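PDB 7MQ5: universal stress protein from Pseudomonas aeruginosa UCBPP-PA14, which is of unknown function but, as a putative universal stress protein of the HUP clan, probably takes part in the bacterial response to stress. Local coordinates for residues 28-31 with 32-36; 56-59 with 60-64. All blocks are in the same frame, centred on the assembly; numbering follows the deposited sequence. Where two conformers were deposited one is given.

Contact 1. Residues 28-31 with 32-36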
ATOM      1  N   GLN A  28       6.327   1.280  13.489  1.00 11.35           N
ATOM      2  CA  GLN A  28       6.890   0.574  14.674  1.00 13.16           C
ATOM      3  C   GLN A  28       6.520  -0.912  14.622  1.00 12.99           C
ATOM      4  O   GLN A  28       7.351  -1.754  14.980  1.00 14.17           O
ATOM      5  CB  GLN A  28       6.383   1.196  15.974  1.00 14.89           C
ATOM      6  CG  GLN A  28       7.017   2.531  16.309  1.00 16.10           C
ATOM      7  CD  GLN A  28       6.310   3.119  17.501  1.00 21.32           C
ATOM      8  OE1 GLN A  28       5.201   3.634  17.391  1.00 30.23           O
ATOM      9  NE2 GLN A  28       6.916   2.980  18.662  1.00 25.30           N
ATOM     10  N   LEU A  29       5.300  -1.224  14.197  1.00 12.62           N
ATOM     11  CA  LEU A  29       4.901  -2.651  14.153  1.00 13.75           C
ATOM     12  C   LEU A  29       5.767  -3.380  13.127  1.00 12.88           C
ATOM     13  O   LEU A  29       6.329  -4.438  13.449  1.00 14.50           O
ATOM     14  CB  LEU A  29       3.421  -2.768  13.801  1.00 13.88           C
ATOM     15  CG  LEU A  29       2.880  -4.195  13.802  1.00 16.13           C
ATOM     16  CD1 LEU A  29       2.856  -4.763  15.207  1.00 20.31           C
ATOM     17  CD2 LEU A  29       1.489  -4.247  13.192  1.00 17.19           C
ATOM     18  N   ILE A  30       5.886  -2.803  11.933  1.00 11.79           N
ATOM     19  CA  ILE A  30       6.665  -3.452  10.847  1.00 12.54           C
ATOM     20  C   ILE A  30       8.134  -3.578  11.268  1.00 12.39           C
ATOM     21  O   ILE A  30       8.677  -4.692  11.227  1.00 13.68           O
ATOM     22  CB  ILE A  30       6.505  -2.653   9.543  1.00 12.81           C
ATOM     23  CG1 ILE A  30       5.061  -2.667   9.037  1.00 12.50           C
ATOM     24  CG2 ILE A  30       7.478  -3.160   8.492  1.00 13.44           C
ATOM     25  CD1 ILE A  30       4.766  -1.572   8.033  1.00 14.30           C
ATOM     26  N   ALA A  31       8.744  -2.463  11.677  1.00 12.25           N
ATOM     27  CA  ALA A  31      10.198  -2.465  11.966  1.00 13.03           C
ATOM     28  C   ALA A  31      10.509  -3.276  13.230  1.00 13.83           C
ATOM     29  O   ALA A  31      11.656  -3.734  13.367  1.00 15.86           O
ATOM     30  CB  ALA A  31      10.711  -1.050  12.059  1.00 12.72           C
ATOM     31  N   GLY A  32       9.523  -3.457  14.109  1.00 14.30           N
ATOM     32  CA  GLY A  32       9.748  -4.274  15.314  1.00 16.21           C
ATOM     33  C   GLY A  32      10.058  -5.712  14.937  1.00 17.57           C
ATOM     34  O   GLY A  32      10.758  -6.392  15.714  1.00 20.85           O
ATOM     35  N   VAL A  33       9.569  -6.140  13.771  1.00 16.54           N
ATOM     36  CA  VAL A  33       9.805  -7.505  13.229  1.00 17.51           C
ATOM     37  C   VAL A  33      10.933  -7.486  12.191  1.00 16.93           C
ATOM     38  O   VAL A  33      11.842  -8.322  12.300  1.00 21.23           O
ATOM     39  CB  VAL A  33       8.510  -8.082  12.629  1.00 18.40           C
ATOM     40  CG1 VAL A  33       8.752  -9.377  11.873  1.00 20.46           C
ATOM     41  CG2 VAL A  33       7.460  -8.286  13.709  1.00 19.52           C
ATOM     42  N   THR A  34      10.919  -6.533  11.252  1.00 16.88           N
ATOM     43  CA  THR A  34      11.897  -6.565  10.134  1.00 17.81           C
ATOM     44  C   THR A  34      13.232  -5.881  10.455  1.00 16.74           C
ATOM     45  O   THR A  34      14.202  -6.118   9.717  1.00 19.15           O
ATOM     46  CB  THR A  34      11.310  -5.918   8.879  1.00 17.60           C
ATOM     47  OG1 THR A  34      11.218  -4.513   9.121  1.00 15.64           O
ATOM     48  CG2 THR A  34       9.964  -6.494   8.495  1.00 18.60           C
ATOM     49  N   GLN A  35      13.295  -5.139  11.569  0.60 15.68           N
ATOM     50  CA  GLN A  35      14.508  -4.380  12.000  0.60 16.35           C
ATOM     51  C   GLN A  35      14.901  -3.355  10.926  0.60 15.88           C
ATOM     52  O   GLN A  35      16.077  -2.957  10.873  0.60 18.52           O
ATOM     53  CB  GLN A  35      15.656  -5.325  12.360  0.60 19.06           C
ATOM     54  CG  GLN A  35      15.300  -6.273  13.494  0.60 21.80           C
ATOM     55  CD  GLN A  35      16.480  -7.064  13.995  0.60 30.40           C
ATOM     56  OE1 GLN A  35      17.514  -7.163  13.338  0.60 37.68           O
ATOM     57  NE2 GLN A  35      16.325  -7.640  15.174  0.60 36.58           N
ATOM     58  N   SER A  36      13.921  -2.920  10.128  0.50 13.08           N
ATOM     59  CA  SER A  36      14.113  -1.859   9.105  0.50 11.68           C
ATOM     60  C   SER A  36      14.430  -0.531   9.787  0.50 10.70           C
ATOM     61  O   SER A  36      14.003  -0.317  10.941  0.50 11.87           O
ATOM     62  CB  SER A  36      12.878  -1.707   8.246  0.50 11.81           C
ATOM     63  OG  SER A  36      13.000  -0.612   7.342  0.50 12.17           O
TER
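Ile30 and Thr34, one helical turn apart, stand side by side on the buried flank of the last turn of helix 22-34. The methyl CG2 of Ile30 comes alongside the threonine, 4.0 Å from Thr34 OG1, while Thr34 CG2 lies 3.5 Å from Ile30 O. That carbonyl oxygen is gripped twice: Thr34 N reaches it at 2.9 Å, nearly straight (166°) and in the carbonyl plane, and Val33 N donates from above the plane at 3.1 Å, the second an i to i-3 bond of the kind that narrows a helix at its end. With chi1 at 70°, the threonine hydroxyl sits between its own backbone N and carbonyl carbon and faces the chain ahead, where OG1 accepts a 3.3 Å bond from Ser36 N. Ala31 is buried beside it, its CB 3.6 Å from Ser36 O, and its carbonyl oxygen takes Gln35 N at 2.8 Å. Beneath this side, Ile30 and Ser36 both rest on Ile10 of strand 9-13.

The other flank is looser. Gly32, exposed, meets the preceding turn through its backbone, Gly32 N binding Gln28 O, which also accepts from Tyr65 OH. Val33 is exposed as well and touches the turn lightly, its CB 3.7 Å from Ile30 O, although it also touches Leu167 of helix 148-167. Gln35, exposed, starts its side chain away from the preceding turn. Its positive phi ends the helical path within the ST turn of Thr34, which leads the chain into strand 37-43, completing the beta-alpha-beta crossover from strand 9-13 of an alpha/beta fold.

Contact 2. Residues 56-59 with 60-64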
ATOM      1  N   LEU A  56      11.600  12.528  19.904  1.00 15.78           N
ATOM      2  CA  LEU A  56      10.911  11.333  19.353  1.00 16.44           C
ATOM      3  C   LEU A  56      11.942  10.279  18.904  1.00 15.09           C
ATOM      4  O   LEU A  56      11.783   9.095  19.247  1.00 15.22           O
ATOM      5  CB  LEU A  56      10.013  11.809  18.210  1.00 17.60           C
ATOM      6  CG  LEU A  56       9.158  10.743  17.541  1.00 18.04           C
ATOM      7  CD1 LEU A  56       8.349   9.960  18.574  1.00 20.02           C
ATOM      8  CD2 LEU A  56       8.246  11.383  16.504  1.00 18.29           C
ATOM      9  N   ALA A  57      12.985  10.690  18.187  1.00 13.35           N
ATOM     10  CA  ALA A  57      14.035   9.739  17.757  1.00 14.38           C
ATOM     11  C   ALA A  57      14.701   9.085  18.979  1.00 14.04           C
ATOM     12  O   ALA A  57      14.923   7.870  18.941  1.00 14.48           O
ATOM     13  CB  ALA A  57      15.044  10.449  16.899  1.00 14.77           C
ATOM     14  N   GLN A  58      14.993   9.867  20.028  1.00 14.15           N
ATOM     15  CA  GLN A  58      15.659   9.324  21.245  1.00 16.78           C
ATOM     16  C   GLN A  58      14.782   8.235  21.868  1.00 16.59           C
ATOM     17  O   GLN A  58      15.315   7.180  22.241  1.00 17.67           O
ATOM     18  CB  GLN A  58      15.912  10.434  22.269  1.00 21.63           C
ATOM     19  CG  GLN A  58      16.549   9.956  23.570  1.00 30.67           C
ATOM     20  CD  GLN A  58      16.630  11.050  24.610  1.00 40.31           C
ATOM     21  OE1 GLN A  58      16.415  12.228  24.328  1.00 53.67           O
ATOM     22  NE2 GLN A  58      16.944  10.664  25.836  1.00 47.08           N
ATOM     23  N   GLU A  59      13.476   8.487  21.963  1.00 16.46           N
ATOM     24  CA  GLU A  59      12.550   7.516  22.594  1.00 18.49           C
ATOM     25  C   GLU A  59      12.526   6.224  21.770  1.00 16.59           C
ATOM     26  O   GLU A  59      12.556   5.135  22.354  1.00 18.41           O
ATOM     27  CB  GLU A  59      11.146   8.112  22.720  1.00 22.30           C
ATOM     28  CG  GLU A  59      11.036   9.210  23.760  1.00 30.18           C
ATOM     29  CD  GLU A  59       9.619   9.692  24.022  1.00 40.72           C
ATOM     30  OE1 GLU A  59       9.464  10.788  24.605  1.00 53.21           O
ATOM     31  OE2 GLU A  59       8.674   8.967  23.651  1.00 53.37           O
ATOM     32  N   LEU A  60      12.491   6.348  20.444  1.00 14.91           N
ATOM     33  CA  LEU A  60      12.429   5.146  19.576  1.00 15.20           C
ATOM     34  C   LEU A  60      13.763   4.388  19.637  1.00 14.25           C
ATOM     35  O   LEU A  60      13.738   3.159  19.639  1.00 15.07           O
ATOM     36  CB  LEU A  60      12.081   5.589  18.153  1.00 15.12           C
ATOM     37  CG  LEU A  60      10.658   6.122  17.953  1.00 16.19           C
ATOM     38  CD1 LEU A  60      10.553   6.909  16.657  1.00 17.08           C
ATOM     39  CD2 LEU A  60       9.646   4.988  17.981  1.00 19.57           C
ATOM     40  N   ARG A  61      14.893   5.097  19.686  1.00 14.57           N
ATOM     41  CA  ARG A  61      16.190   4.379  19.763  1.00 15.10           C
ATOM     42  C   ARG A  61      16.266   3.596  21.082  1.00 16.10           C
ATOM     43  O   ARG A  61      16.845   2.492  21.087  1.00 17.90           O
ATOM     44  CB  ARG A  61      17.361   5.351  19.628  1.00 15.13           C
ATOM     45  CG  ARG A  61      17.449   6.025  18.270  1.00 14.49           C
ATOM     46  CD  ARG A  61      18.713   6.856  18.140  1.00 16.14           C
ATOM     47  NE  ARG A  61      18.724   7.596  16.887  1.00 14.69           N
ATOM     48  CZ  ARG A  61      18.636   8.908  16.761  1.00 16.71           C
ATOM     49  NH1 ARG A  61      18.581   9.684  17.831  1.00 20.33           N
ATOM     50  NH2 ARG A  61      18.627   9.446  15.555  1.00 19.59           N
ATOM     51  N   GLU A  62      15.721   4.154  22.169  1.00 17.16           N
ATOM     52  CA  GLU A  62      15.719   3.456  23.485  1.00 20.39           C
ATOM     53  C   GLU A  62      14.874   2.178  23.382  1.00 21.04           C
ATOM     54  O   GLU A  62      15.150   1.231  24.134  1.00 25.38           O
ATOM     55  CB  GLU A  62      15.202   4.389  24.582  1.00 24.31           C
ATOM     56  CG  GLU A  62      16.166   5.518  24.908  1.00 29.52           C
ATOM     57  CD  GLU A  62      15.674   6.559  25.901  1.00 39.67           C
ATOM     58  OE1 GLU A  62      14.492   6.489  26.310  1.00 49.51           O
ATOM     59  OE2 GLU A  62      16.481   7.445  26.263  1.00 46.37           O
ATOM     60  N   GLU A  63      13.892   2.158  22.476  1.00 20.62           N
ATOM     61  CA  GLU A  63      13.002   0.984  22.246  1.00 21.65           C
ATOM     62  C   GLU A  63      13.668  -0.012  21.278  1.00 22.12           C
ATOM     63  O   GLU A  63      13.040  -1.047  20.995  1.00 23.45           O
ATOM     64  CB  GLU A  63      11.636   1.432  21.717  1.00 24.23           C
ATOM     65  CG  GLU A  63      10.794   2.202  22.722  1.00 29.58           C
ATOM     66  CD  GLU A  63       9.471   2.715  22.176  1.00 37.51           C
ATOM     67  OE1 GLU A  63       9.128   2.376  21.021  1.00 43.56           O
ATOM     68  OE2 GLU A  63       8.781   3.457  22.906  1.00 54.52           O
ATOM     69  N   GLY A  64      14.859   0.304  20.746  1.00 19.04           N
ATOM     70  CA  GLY A  64      15.606  -0.630  19.871  1.00 18.28           C
ATOM     71  C   GLY A  64      15.521  -0.324  18.381  1.00 16.03           C
ATOM     72  O   GLY A  64      16.086  -1.106  17.590  1.00 18.36           O
TER
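Gln58 and Glu62 reach out from successive turns of helix 50-62 in the same direction, their flat ends almost perpendicular: amide and carboxylate planes are 87° apart. Gln58 NE2 bonds Glu62 OE2 at 3.3 Å, meeting the oxygen from above the carboxylate plane. Gln58 CG is anti to its backbone N (chi1 178°) and Glu62 CG anti to its carbonyl carbon, which brings the amide to the carboxylate, Glu62 CG lying 3.3 Å from Gln58 O.

Arg61 runs back along the helix instead, extended from CG to NE, and lays one guanidinium face over the methyl of Ala57. Ala57 CB lies toward the rim of that face, 3.7 Å from Arg61 NH1. Nearer the backbone, Arg61 CG is 3.2 Å from Ala57 O, the oxygen that also accepts Arg61 N. The far end of the guanidinium is held by Val67 O of strand 67-72, bound by Arg61 NH2.

On the inner flank Leu56 and Leu60 point the same way, Leu56 CG 4.2 Å from Leu60 CD1, and both press on Leu24 of helix 22-34 and Leu40 of strand 37-43. At the end of the helix Gly64, with positive phi, turns the chain in a Schellman motif, Gly64 N bonding Arg61 O at 3.0 Å; the last helical bond before it, Glu63 N to Glu59 O, is weak.

The chemistry thus divides the helix end into a leucine side that packs against helix 22-34 and the sheet and a polar side where neutral amide meets carboxylate; the arginine, one face of its guanidinium over a methyl, ties helix to strand through a backbone carbonyl.

Overall arrangement
Contact 1 precedes contact 2 along the chain, and their centres lie about 13 Å apart on the same side of the chain's centre. Each is the C-terminal end of a crossover helix: helix 22-34 links strands 9-13 and 37-43, and helix 50-62 links strands 37-43 and 67-72. Strand 37-43 is therefore common to both beta-alpha-beta units, and the three parallel strands are neighbours at one edge of the mixed sheet, with 67-72 outermost. The two contacts touch directly through Gln28, its NE2 approaching Leu60 CD2 at 3.5 Å and making a weak bond to Glu63 OE1. Two successive crossovers are thereby packed together over this end of the sheet.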